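PDB 7KFF: tRNA (guanine-N(1)-)-methyltransferase from Corynebacterium diphtheriae, which catalyses transfer of a methyl group from S-adenosyl-L-methionine to N1 of a guanine in tRNA, probably the one next to the anticodon, leaving S-adenosyl-L-homocysteine. Local coordinates for residues D134-T142 / W156-A165; F229-P237 / R267-R278. All blocks are in the same frame, centred on the assembly; numbering follows the deposited sequence.

Overall arrangement
Contact 1 joins adjacent parallel strands in the sheet of the SPOUT methyltransferase domain, while contact 2 lays the loop 229-237 on the helix 259-277. Their centres are 31 Å apart, on opposite sides of the centre of the chain, and their nearest atoms about 14 Å. The dimer brings the two kinds of contact to one pocket. P141 of contact 1 hydrogen-bonds one S-adenosyl-L-homocysteine, which D227 and S228 of the second subunit also hold; E235 of contact 2 reaches the other, bound by P141 of the second subunit. Each ligand pocket thus draws on both chains.

Contact 1 of 2, residues D134-T142 / W156-A165. With SAH (S-adenosyl-L-homocysteine), chain C.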
loop_
_atom_site.group_PDB
_atom_site.type_symbol
_atom_site.label_atom_id
_atom_site.label_comp_id
_atom_site.label_asym_id
_atom_site.label_seq_id
_atom_site.Cartn_x
_atom_site.Cartn_y
_atom_site.Cartn_z
ATOM N N ASP A 134 18.896 -1.464 -21.002
ATOM C CA ASP A 134 19.986 -2.001 -20.201
ATOM C C ASP A 134 20.175 -1.269 -18.883
ATOM O O ASP A 134 20.945 -1.737 -18.041
ATOM C CB ASP A 134 21.292 -1.916 -20.997
ATOM C CG ASP A 134 21.298 -2.828 -22.201
ATOM O OD1 ASP A 134 20.826 -3.975 -22.065
ATOM O OD2 ASP A 134 21.771 -2.401 -23.280
ATOM N N LYS A 135 19.524 -0.138 -18.691
ATOM C CA LYS A 135 19.624 0.538 -17.415
ATOM C C LYS A 135 18.781 -0.193 -16.376
ATOM O O LYS A 135 17.734 -0.745 -16.702
ATOM C CB LYS A 135 19.100 1.963 -17.543
ATOM C CG LYS A 135 19.924 2.865 -18.446
ATOM C CD LYS A 135 19.321 4.254 -18.546
ATOM C CE LYS A 135 20.189 5.165 -19.398
ATOM N NZ LYS A 135 19.544 6.485 -19.632
ATOM N N PRO A 136 19.198 -0.186 -15.119
ATOM C CA PRO A 136 18.341 -0.722 -14.056
ATOM C C PRO A 136 17.123 0.160 -13.861
ATOM O O PRO A 136 17.089 1.317 -14.275
ATOM C CB PRO A 136 19.239 -0.700 -12.816
ATOM C CG PRO A 136 20.313 0.274 -13.146
ATOM C CD PRO A 136 20.490 0.307 -14.608
ATOM N N LEU A 137 16.120 -0.397 -13.202
ATOM C CA LEU A 137 14.894 0.324 -12.891
ATOM C C LEU A 137 15.028 0.966 -11.516
ATOM O O LEU A 137 15.393 0.287 -10.551
ATOM C CB LEU A 137 13.705 -0.638 -12.877
ATOM C CG LEU A 137 12.330 -0.051 -12.559
ATOM C CD1 LEU A 137 11.896 0.941 -13.624
ATOM C CD2 LEU A 137 11.298 -1.160 -12.426
ATOM N N LEU A 138 14.740 2.269 -11.430
ATOM C CA LEU A 138 14.662 3.001 -10.174
ATOM C C LEU A 138 13.210 3.333 -9.881
ATOM O O LEU A 138 12.559 4.042 -10.664
ATOM C CB LEU A 138 15.486 4.283 -10.231
ATOM C CG LEU A 138 15.401 5.180 -9.004
ATOM C CD1 LEU A 138 15.986 4.483 -7.783
ATOM C CD2 LEU A 138 16.083 6.515 -9.223
ATOM N N LEU A 139 12.708 2.802 -8.767
ATOM C CA LEU A 139 11.364 3.112 -8.289
ATOM C C LEU A 139 11.454 4.115 -7.143
ATOM O O LEU A 139 12.210 3.915 -6.187
ATOM C CB LEU A 139 10.624 1.859 -7.847
ATOM C CG LEU A 139 10.378 0.876 -8.985
ATOM C CD1 LEU A 139 9.612 -0.320 -8.477
ATOM C CD2 LEU A 139 9.651 1.500 -10.161
ATOM N N VAL A 140 10.701 5.198 -7.271
ATOM C CA VAL A 140 10.682 6.287 -6.306
ATOM C C VAL A 140 9.263 6.413 -5.781
ATOM O O VAL A 140 8.399 7.010 -6.435
ATOM C CB VAL A 140 11.146 7.615 -6.937
ATOM C CG1 VAL A 140 11.177 8.693 -5.862
ATOM C CG2 VAL A 140 12.500 7.470 -7.637
ATOM N N PRO A 141 8.970 5.852 -4.611
ATOM C CA PRO A 141 7.623 5.994 -4.057
ATOM C C PRO A 141 7.310 7.456 -3.774
ATOM O O PRO A 141 8.113 8.192 -3.196
ATOM C CB PRO A 141 7.683 5.158 -2.778
ATOM C CG PRO A 141 8.760 4.153 -3.031
ATOM C CD PRO A 141 9.792 4.880 -3.853
ATOM N N THR A 142 6.118 7.880 -4.197
ATOM C CA THR A 142 5.647 9.214 -3.898
ATOM C C THR A 142 4.147 9.230 -4.119
ATOM O O THR A 142 3.661 8.605 -5.084
ATOM C CB THR A 142 6.298 10.287 -4.765
ATOM O OG1 THR A 142 5.457 11.433 -4.724
ATOM C CG2 THR A 142 6.498 9.866 -6.185
ATOM N N TRP A 156 7.262 -5.426 -13.913
ATOM C CA TRP A 156 8.456 -5.356 -13.082
ATOM C C TRP A 156 8.925 -6.734 -12.628
ATOM O O TRP A 156 10.095 -6.879 -12.272
ATOM C CB TRP A 156 8.232 -4.414 -11.906
ATOM C CG TRP A 156 7.935 -3.006 -12.373
ATOM C CD1 TRP A 156 8.187 -2.483 -13.615
ATOM C CD2 TRP A 156 7.287 -1.966 -11.627
ATOM N NE1 TRP A 156 7.753 -1.172 -13.677
ATOM C CE2 TRP A 156 7.189 -0.841 -12.472
ATOM C CE3 TRP A 156 6.803 -1.872 -10.318
ATOM C CZ2 TRP A 156 6.602 0.347 -12.059
ATOM C CZ3 TRP A 156 6.226 -0.681 -9.906
ATOM C CH2 TRP A 156 6.119 0.409 -10.784
ATOM N N SER A 157 8.052 -7.748 -12.653
ATOM C CA SER A 157 8.492 -9.106 -12.345
ATOM C C SER A 157 9.550 -9.597 -13.325
ATOM O O SER A 157 10.246 -10.577 -13.024
ATOM C CB SER A 157 7.297 -10.080 -12.308
ATOM O OG SER A 157 6.760 -10.346 -13.582
ATOM N N ASN A 158 9.705 -8.923 -14.470
ATOM C CA ASN A 158 10.714 -9.278 -15.460
ATOM C C ASN A 158 12.055 -8.581 -15.252
ATOM O O ASN A 158 13.011 -8.858 -15.995
ATOM C CB ASN A 158 10.187 -8.946 -16.853
ATOM C CG ASN A 158 9.029 -9.828 -17.242
ATOM O OD1 ASN A 158 9.216 -10.997 -17.551
ATOM N ND2 ASN A 158 7.822 -9.275 -17.219
ATOM N N GLU A 159 12.148 -7.678 -14.291
ATOM C CA GLU A 159 13.379 -6.924 -14.107
ATOM C C GLU A 159 14.459 -7.772 -13.444
ATOM O O GLU A 159 14.190 -8.583 -12.548
ATOM C CB GLU A 159 13.101 -5.707 -13.232
ATOM C CG GLU A 159 12.171 -4.675 -13.864
ATOM C CD GLU A 159 12.793 -3.851 -14.991
ATOM O OE1 GLU A 159 14.032 -3.890 -15.202
ATOM O OE2 GLU A 159 12.029 -3.126 -15.676
ATOM N N GLU A 160 15.704 -7.547 -13.855
ATOM C CA GLU A 160 16.833 -8.160 -13.175
ATOM C C GLU A 160 17.277 -7.373 -11.949
ATOM O O GLU A 160 17.834 -7.963 -11.016
ATOM C CB GLU A 160 18.022 -8.247 -14.120
ATOM C CG GLU A 160 17.774 -9.050 -15.363
ATOM C CD GLU A 160 19.000 -9.097 -16.254
ATOM O OE1 GLU A 160 18.878 -9.572 -17.398
ATOM O OE2 GLU A 160 20.085 -8.659 -15.812
ATOM N N HIS A 161 17.088 -6.054 -11.952
ATOM C CA HIS A 161 17.606 -5.181 -10.903
ATOM C C HIS A 161 16.650 -4.017 -10.720
ATOM O O HIS A 161 16.474 -3.208 -11.647
ATOM C CB HIS A 161 18.990 -4.646 -11.285
ATOM C CG HIS A 161 19.699 -3.971 -10.162
ATOM N ND1 HIS A 161 20.788 -3.151 -10.350
ATOM C CD2 HIS A 161 19.479 -4.003 -8.827
ATOM C CE1 HIS A 161 21.217 -2.722 -9.178
ATOM N NE2 HIS A 161 20.434 -3.213 -8.238
ATOM N N ILE A 162 16.062 -3.940 -9.529
ATOM C CA ILE A 162 15.222 -2.827 -9.118
ATOM C C ILE A 162 15.872 -2.153 -7.918
ATOM O O ILE A 162 16.197 -2.815 -6.927
ATOM C CB ILE A 162 13.778 -3.255 -8.802
ATOM C CG1 ILE A 162 13.161 -4.048 -9.952
ATOM C CG2 ILE A 162 12.956 -2.006 -8.495
ATOM C CD1 ILE A 162 11.741 -4.541 -9.683
ATOM N N VAL A 163 16.057 -0.841 -8.014
ATOM C CA VAL A 163 16.534 0.004 -6.927
ATOM C C VAL A 163 15.361 0.854 -6.467
ATOM O O VAL A 163 14.584 1.351 -7.294
ATOM C CB VAL A 163 17.729 0.859 -7.395
ATOM C CG1 VAL A 163 18.204 1.765 -6.281
ATOM C CG2 VAL A 163 18.866 -0.051 -7.887
ATOM N N PHE A 164 15.233 1.012 -5.160
ATOM C CA PHE A 164 14.213 1.849 -4.543
ATOM C C PHE A 164 14.853 2.996 -3.775
ATOM O O PHE A 164 15.734 2.765 -2.948
ATOM C CB PHE A 164 13.364 1.049 -3.556
ATOM C CG PHE A 164 12.566 -0.060 -4.167
ATOM C CD1 PHE A 164 13.131 -1.306 -4.330
ATOM C CD2 PHE A 164 11.230 0.111 -4.477
ATOM C CE1 PHE A 164 12.382 -2.365 -4.828
ATOM C CE2 PHE A 164 10.476 -0.939 -4.967
ATOM C CZ PHE A 164 11.056 -2.183 -5.140
ATOM N N ALA A 165 14.389 4.219 -4.022
ATOM C CA ALA A 165 14.824 5.410 -3.292
ATOM C C ALA A 165 13.702 5.815 -2.346
ATOM O O ALA A 165 12.663 6.296 -2.793
ATOM C CB ALA A 165 15.155 6.548 -4.255
HETATM N N SAH C . 4.181 16.546 1.420
HETATM C CA SAH C . 4.159 15.289 0.699
HETATM C CB SAH C . 4.338 14.194 1.727
HETATM C CG SAH C . 5.569 13.325 1.544
HETATM S SD SAH C . 5.217 11.894 2.547
HETATM C C SAH C . 2.870 15.026 -0.059
HETATM O O SAH C . 1.796 14.932 0.531
HETATM O OXT SAH C . 2.887 14.874 -1.279
HETATM C "C5'" SAH C . 6.898 11.310 2.724
HETATM C "C4'" SAH C . 7.263 10.166 1.801
HETATM O "O4'" SAH C . 6.447 9.023 2.049
HETATM C "C3'" SAH C . 7.145 10.414 0.289
HETATM O "O3'" SAH C . 8.190 11.181 -0.188
HETATM C "C2'" SAH C . 7.111 8.975 -0.230
HETATM O "O2'" SAH C . 8.397 8.405 -0.236
HETATM C "C1'" SAH C . 6.291 8.294 0.844
HETATM N N9 SAH C . 4.851 8.261 0.523
HETATM C C8 SAH C . 3.836 8.944 1.155
HETATM N N7 SAH C . 2.658 8.582 0.617
HETATM C C5 SAH C . 2.913 7.685 -0.375
HETATM C C6 SAH C . 2.098 6.993 -1.260
HETATM N N6 SAH C . 0.756 7.123 -1.304
HETATM N N1 SAH C . 2.691 6.132 -2.154
HETATM C C2 SAH C . 4.053 5.953 -2.152
HETATM N N3 SAH C . 4.865 6.617 -1.281
HETATM C C4 SAH C . 4.288 7.465 -0.421
HETATM O O HOH W 1 10.671 8.203 -2.352
#
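Strands 137-141 and 161-165 run parallel, their axes 4.7 Å apart and inclined by 29°, with L137, L138 and L139 opposite I162, V163 and F164. Four backbone hydrogen bonds join them, from L137 N to H161 O, V163 N to L137 O, L139 N to V163 O and A165 N to L139 O; that from V163 is almost straight (175°). They are neighbours in the parallel sheet of a SPOUT methyltransferase, a family with a knotted fold, and W156 ends helix 150-156 on the connection between them.

On the face bearing L137 and L139, the indole of W156 lies like a lid over both leucines. With CG anti to the backbone N (chi1 180°), L137 carries CD2 over the five-membered ring, 3.7 Å from its centroid. L139 comes from the opposite direction to the indole and brings CD2 over the six-membered ring, 3.9 Å from that centroid, against the same indole face. Its other branch, CD1, meets I162 CG2 and F164 CE2, 3.7 Å from each, while the L139 and F164 side chains run alongside one another. On the other face, L138 CD1 meets V163 CG1 at 3.8 Å. E159 folds its bent chain against L137, and its carboxylate forms a salt bridge with R185.

At the C-terminal ends, P141 O accepts from O2' of S-adenosyl-L-homocysteine (3.0 Å), and one water donates to both P141 O (2.7 Å) and A165 O. Strand 185-190 flanks 137-141 on its other side and strand 17-23 flanks 161-165, while helix 200-211 packs against L139, P141, W156 and F164.

Contact 2 of 2, residues F229-P237 / R267-R278; sequences FSDGLLEGP and REQSLKRTWEVR. With SAH (S-adenosyl-L-homocysteine), chain B.
The loop 229-237, which continues from the ligand-binding residues D227 and S228, docks on helix 259-277 through two helix hydroxyls that grip its backbone at L234. S270 OG donates to L234 O at 2.6 Å, tilted 31° from the carbonyl plane, and T274 OG1 accepts from L234 N at 2.9 Å. The same T274 hydroxyl donates to S270 O one helical turn back, serving as donor and acceptor at once. A chi1 of 172° at S270, with OG opposite its own backbone N, turns the hydroxyl to the loop, where it also lies 3.1 Å from L233 CB.

Just upstream, a type I beta turn from F229 to G232 is followed, with overlap, by an Asx turn in which D231 OD1 accepts from L233 N, from above the carboxylate plane. The other oxygen, OD2, makes a long salt bridge of 3.3 Å to R267 NH1, with the two flat groups turned 74° apart; a water also links OD2 to S270 OG. L233 CD1 sits over one face of the R267 guanidinium, 3.5 Å from NH1, and also touches L271 CD2; D291 pairs with the same guanidinium. L234 CD1 packs against the side of the last helical turn, near V277 CB and 3.8 Å from R278 CG just beyond it. Further along, G236 passes close over Q269 and S270, and P237 CG rests 3.7 Å from Q269 OE1. The second subunit closes over this side: R278 forms a salt bridge with its D193, and R273 a hydrogen bond with its A144 carbonyl. E235 CG approaches OXT of S-adenosyl-L-homocysteine at 3.4 Å.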
loop_
_atom_site.group_PDB
_atom_site.type_symbol
_atom_site.label_atom_id
_atom_site.label_comp_id
_atom_site.label_asym_id
_atom_site.label_seq_id
_atom_site.Cartn_x
_atom_site.Cartn_y
_atom_site.Cartn_z
ATOM N N PHE A 229 -9.047 -8.678 -9.966
ATOM C CA PHE A 229 -8.718 -7.803 -11.084
ATOM C C PHE A 229 -8.359 -8.577 -12.343
ATOM O O PHE A 229 -8.260 -7.966 -13.403
ATOM C CB PHE A 229 -7.601 -6.784 -10.777
ATOM C CG PHE A 229 -7.761 -6.137 -9.445
ATOM C CD1 PHE A 229 -8.827 -5.291 -9.213
ATOM C CD2 PHE A 229 -6.867 -6.394 -8.410
ATOM C CE1 PHE A 229 -9.003 -4.707 -7.974
ATOM C CE2 PHE A 229 -7.047 -5.833 -7.174
ATOM C CZ PHE A 229 -8.128 -4.993 -6.954
ATOM N N SER A 230 -8.165 -9.898 -12.270
ATOM C CA SER A 230 -7.674 -10.638 -13.428
ATOM C C SER A 230 -8.602 -10.473 -14.625
ATOM O O SER A 230 -8.138 -10.322 -15.761
ATOM C CB SER A 230 -7.500 -12.116 -13.067
ATOM O OG SER A 230 -8.739 -12.746 -12.783
ATOM N N ASP A 231 -9.915 -10.489 -14.385
ATOM C CA ASP A 231 -10.927 -10.318 -15.420
ATOM C C ASP A 231 -11.686 -9.004 -15.261
ATOM O O ASP A 231 -12.812 -8.872 -15.758
ATOM C CB ASP A 231 -11.911 -11.485 -15.363
ATOM C CG ASP A 231 -12.553 -11.633 -13.990
ATOM O OD1 ASP A 231 -12.182 -10.860 -13.075
ATOM O OD2 ASP A 231 -13.424 -12.518 -13.828
ATOM N N GLY A 232 -11.100 -8.039 -14.564
ATOM C CA GLY A 232 -11.742 -6.772 -14.309
ATOM C C GLY A 232 -12.643 -6.745 -13.098
ATOM O O GLY A 232 -13.168 -5.674 -12.762
ATOM N N LEU A 233 -12.813 -7.873 -12.412
ATOM C CA LEU A 233 -13.735 -7.985 -11.297
ATOM C C LEU A 233 -12.977 -8.315 -10.018
ATOM O O LEU A 233 -11.869 -8.866 -10.043
ATOM C CB LEU A 233 -14.750 -9.108 -11.545
ATOM C CG LEU A 233 -15.663 -8.963 -12.757
ATOM C CD1 LEU A 233 -16.554 -10.196 -12.886
ATOM C CD2 LEU A 233 -16.489 -7.701 -12.677
ATOM N N LEU A 234 -13.609 -7.989 -8.894
ATOM C CA LEU A 234 -13.112 -8.396 -7.587
ATOM C C LEU A 234 -13.453 -9.859 -7.323
ATOM O O LEU A 234 -14.482 -10.353 -7.772
ATOM C CB LEU A 234 -13.763 -7.551 -6.492
ATOM C CG LEU A 234 -13.610 -6.047 -6.632
ATOM C CD1 LEU A 234 -14.340 -5.354 -5.465
ATOM C CD2 LEU A 234 -12.157 -5.645 -6.691
ATOM N N GLU A 235 -12.593 -10.550 -6.576
ATOM C CA GLU A 235 -12.912 -11.920 -6.198
ATOM C C GLU A 235 -14.024 -11.942 -5.154
ATOM O O GLU A 235 -14.120 -11.061 -4.296
ATOM C CB GLU A 235 -11.684 -12.636 -5.629
ATOM C CG GLU A 235 -10.701 -13.153 -6.680
ATOM C CD GLU A 235 -11.191 -14.390 -7.429
ATOM O OE1 GLU A 235 -10.872 -14.513 -8.633
ATOM O OE2 GLU A 235 -11.877 -15.244 -6.813
ATOM N N GLY A 236 -14.866 -12.968 -5.229
ATOM C CA GLY A 236 -15.902 -13.187 -4.243
ATOM C C GLY A 236 -15.374 -13.888 -2.998
ATOM O O GLY A 236 -14.169 -14.152 -2.833
ATOM N N PRO A 237 -16.295 -14.186 -2.089
ATOM C CA PRO A 237 -15.911 -14.816 -0.818
ATOM C C PRO A 237 -15.477 -16.263 -0.982
ATOM O O PRO A 237 -15.842 -16.952 -1.942
ATOM C CB PRO A 237 -17.184 -14.735 0.024
ATOM C CG PRO A 237 -18.282 -14.671 -0.988
ATOM C CD PRO A 237 -17.737 -13.884 -2.140
ATOM N N ARG A 267 -18.810 -16.764 -10.397
ATOM C CA ARG A 267 -18.930 -15.576 -11.239
ATOM C C ARG A 267 -19.945 -14.595 -10.660
ATOM O O ARG A 267 -19.678 -13.390 -10.569
ATOM C CB ARG A 267 -19.321 -15.984 -12.653
ATOM C CG ARG A 267 -19.589 -14.835 -13.585
ATOM C CD ARG A 267 -18.331 -14.364 -14.222
ATOM N NE ARG A 267 -18.572 -13.271 -15.157
ATOM C CZ ARG A 267 -17.605 -12.516 -15.657
ATOM N NH1 ARG A 267 -16.346 -12.750 -15.315
ATOM N NH2 ARG A 267 -17.901 -11.527 -16.481
ATOM N N GLU A 268 -21.114 -15.095 -10.256
ATOM C CA GLU A 268 -22.107 -14.225 -9.633
ATOM C C GLU A 268 -21.532 -13.504 -8.421
ATOM O O GLU A 268 -21.722 -12.296 -8.249
ATOM C CB GLU A 268 -23.340 -15.032 -9.240
ATOM C CG GLU A 268 -24.135 -15.543 -10.436
ATOM C CD GLU A 268 -25.270 -16.489 -10.032
ATOM O OE1 GLU A 268 -25.339 -16.894 -8.846
ATOM O OE2 GLU A 268 -26.082 -16.833 -10.899
ATOM N N GLN A 269 -20.831 -14.233 -7.565
ATOM C CA GLN A 269 -20.323 -13.620 -6.346
ATOM C C GLN A 269 -19.261 -12.576 -6.647
ATOM O O GLN A 269 -19.136 -11.596 -5.910
ATOM C CB GLN A 269 -19.768 -14.703 -5.428
ATOM C CG GLN A 269 -20.836 -15.601 -4.846
ATOM C CD GLN A 269 -21.785 -14.837 -3.948
ATOM O OE1 GLN A 269 -21.349 -14.149 -3.019
ATOM N NE2 GLN A 269 -23.072 -14.947 -4.210
ATOM N N SER A 270 -18.491 -12.778 -7.715
ATOM C CA SER A 270 -17.540 -11.767 -8.158
ATOM C C SER A 270 -18.258 -10.535 -8.702
ATOM O O SER A 270 -17.901 -9.397 -8.359
ATOM C CB SER A 270 -16.605 -12.405 -9.181
ATOM O OG SER A 270 -15.767 -11.468 -9.788
ATOM N N LEU A 271 -19.308 -10.736 -9.496
ATOM C CA LEU A 271 -20.110 -9.602 -9.945
ATOM C C LEU A 271 -20.736 -8.876 -8.761
ATOM O O LEU A 271 -20.771 -7.639 -8.730
ATOM C CB LEU A 271 -21.226 -10.075 -10.871
ATOM C CG LEU A 271 -20.778 -10.595 -12.232
ATOM C CD1 LEU A 271 -21.893 -11.353 -12.924
ATOM C CD2 LEU A 271 -20.297 -9.423 -13.101
ATOM N N LYS A 272 -21.236 -9.632 -7.777
ATOM C CA LYS A 272 -21.911 -9.030 -6.631
ATOM C C LYS A 272 -20.930 -8.213 -5.794
ATOM O O LYS A 272 -21.225 -7.073 -5.417
ATOM C CB LYS A 272 -22.546 -10.135 -5.783
ATOM C CG LYS A 272 -23.238 -9.669 -4.522
ATOM C CD LYS A 272 -23.963 -10.859 -3.876
ATOM C CE LYS A 272 -24.685 -10.487 -2.593
ATOM N NZ LYS A 272 -23.809 -10.666 -1.414
ATOM N N ARG A 273 -19.750 -8.775 -5.501
ATOM C CA ARG A 273 -18.776 -8.036 -4.707
ATOM C C ARG A 273 -18.353 -6.780 -5.451
ATOM O O ARG A 273 -18.220 -5.710 -4.851
ATOM C CB ARG A 273 -17.563 -8.907 -4.378
ATOM C CG ARG A 273 -16.470 -8.194 -3.554
ATOM C CD ARG A 273 -16.933 -7.817 -2.153
ATOM N NE ARG A 273 -17.004 -8.991 -1.286
ATOM C CZ ARG A 273 -16.013 -9.427 -0.512
ATOM N NH1 ARG A 273 -16.192 -10.516 0.230
ATOM N NH2 ARG A 273 -14.853 -8.773 -0.460
ATOM N N THR A 274 -18.154 -6.885 -6.770
ATOM C CA THR A 274 -17.753 -5.708 -7.542
ATOM C C THR A 274 -18.860 -4.656 -7.544
ATOM O O THR A 274 -18.593 -3.461 -7.372
ATOM C CB THR A 274 -17.377 -6.123 -8.970
ATOM O OG1 THR A 274 -16.383 -7.159 -8.931
ATOM C CG2 THR A 274 -16.845 -4.924 -9.756
ATOM N N TRP A 275 -20.108 -5.084 -7.728
ATOM C CA TRP A 275 -21.221 -4.151 -7.665
ATOM C C TRP A 275 -21.309 -3.476 -6.302
ATOM O O TRP A 275 -21.548 -2.268 -6.221
ATOM C CB TRP A 275 -22.519 -4.891 -7.967
ATOM C CG TRP A 275 -23.725 -4.032 -7.842
ATOM C CD1 TRP A 275 -24.168 -3.100 -8.730
ATOM C CD2 TRP A 275 -24.642 -4.011 -6.747
ATOM N NE1 TRP A 275 -25.316 -2.510 -8.263
ATOM C CE2 TRP A 275 -25.626 -3.049 -7.045
ATOM C CE3 TRP A 275 -24.730 -4.717 -5.548
ATOM C CZ2 TRP A 275 -26.682 -2.775 -6.185
ATOM C CZ3 TRP A 275 -25.783 -4.442 -4.693
ATOM C CH2 TRP A 275 -26.742 -3.479 -5.015
ATOM N N GLU A 276 -21.132 -4.242 -5.218
ATOM C CA GLU A 276 -21.250 -3.671 -3.877
ATOM C C GLU A 276 -20.180 -2.625 -3.611
ATOM O O GLU A 276 -20.449 -1.580 -2.996
ATOM C CB GLU A 276 -21.093 -4.775 -2.826
ATOM C CG GLU A 276 -22.232 -5.755 -2.750
ATOM C CD GLU A 276 -21.926 -6.961 -1.868
ATOM O OE1 GLU A 276 -20.730 -7.256 -1.591
ATOM O OE2 GLU A 276 -22.898 -7.617 -1.449
ATOM N N VAL A 277 -18.948 -2.916 -4.013
ATOM C CA VAL A 277 -17.789 -2.189 -3.539
ATOM C C VAL A 277 -17.166 -1.294 -4.602
ATOM O O VAL A 277 -16.634 -0.232 -4.264
ATOM C CB VAL A 277 -16.757 -3.218 -3.012
ATOM C CG1 VAL A 277 -15.522 -2.535 -2.522
ATOM C CG2 VAL A 277 -17.365 -4.112 -1.913
ATOM N N ARG A 278 -17.207 -1.702 -5.869
ATOM C CA ARG A 278 -16.557 -0.971 -6.963
ATOM C C ARG A 278 -17.471 -0.970 -8.179
ATOM O O ARG A 278 -17.095 -1.430 -9.266
ATOM C CB ARG A 278 -15.213 -1.619 -7.302
ATOM C CG ARG A 278 -14.193 -1.653 -6.190
ATOM C CD ARG A 278 -13.613 -0.286 -5.934
ATOM N NE ARG A 278 -12.863 0.233 -7.068
ATOM C CZ ARG A 278 -11.621 -0.120 -7.382
ATOM N NH1 ARG A 278 -10.970 -1.012 -6.654
ATOM N NH2 ARG A 278 -11.012 0.410 -8.423
HETATM N N SAH B . -7.210 -14.900 -4.389
HETATM C CA SAH B . -7.229 -13.622 -3.708
HETATM C CB SAH B . -5.828 -13.384 -3.188
HETATM C CG SAH B . -5.708 -13.249 -1.681
HETATM S SD SAH B . -4.108 -12.497 -1.460
HETATM C C SAH B . -7.615 -12.448 -4.592
HETATM O O SAH B . -6.935 -12.140 -5.568
HETATM O OXT SAH B . -8.604 -11.768 -4.324
HETATM C "C5'" SAH B . -3.863 -12.959 0.250
HETATM C "C4'" SAH B . -4.157 -11.854 1.244
HETATM O "O4'" SAH B . -3.297 -10.735 1.039
HETATM C "C3'" SAH B . -5.576 -11.266 1.249
HETATM O "O3'" SAH B . -6.478 -12.111 1.866
HETATM C "C2'" SAH B . -5.329 -9.943 1.976
HETATM O "O2'" SAH B . -5.207 -10.139 3.364
HETATM C "C1'" SAH B . -3.976 -9.551 1.425
HETATM N N9 SAH B . -4.075 -8.683 0.238
HETATM C C8 SAH B . -3.739 -8.997 -1.060
HETATM N N7 SAH B . -3.899 -7.907 -1.834
HETATM C C5 SAH B . -4.358 -6.900 -1.041
HETATM C C6 SAH B . -4.701 -5.578 -1.293
HETATM N N6 SAH B . -4.650 -5.007 -2.513
HETATM N N1 SAH B . -5.131 -4.805 -0.238
HETATM C C2 SAH B . -5.198 -5.332 1.030
HETATM N N3 SAH B . -4.853 -6.623 1.293
HETATM C C4 SAH B . -4.448 -7.378 0.264
HETATM O O HOH W 2 -15.119 -10.503 -16.924
HETATM O O HOH W 3 -14.470 -13.476 -11.744
#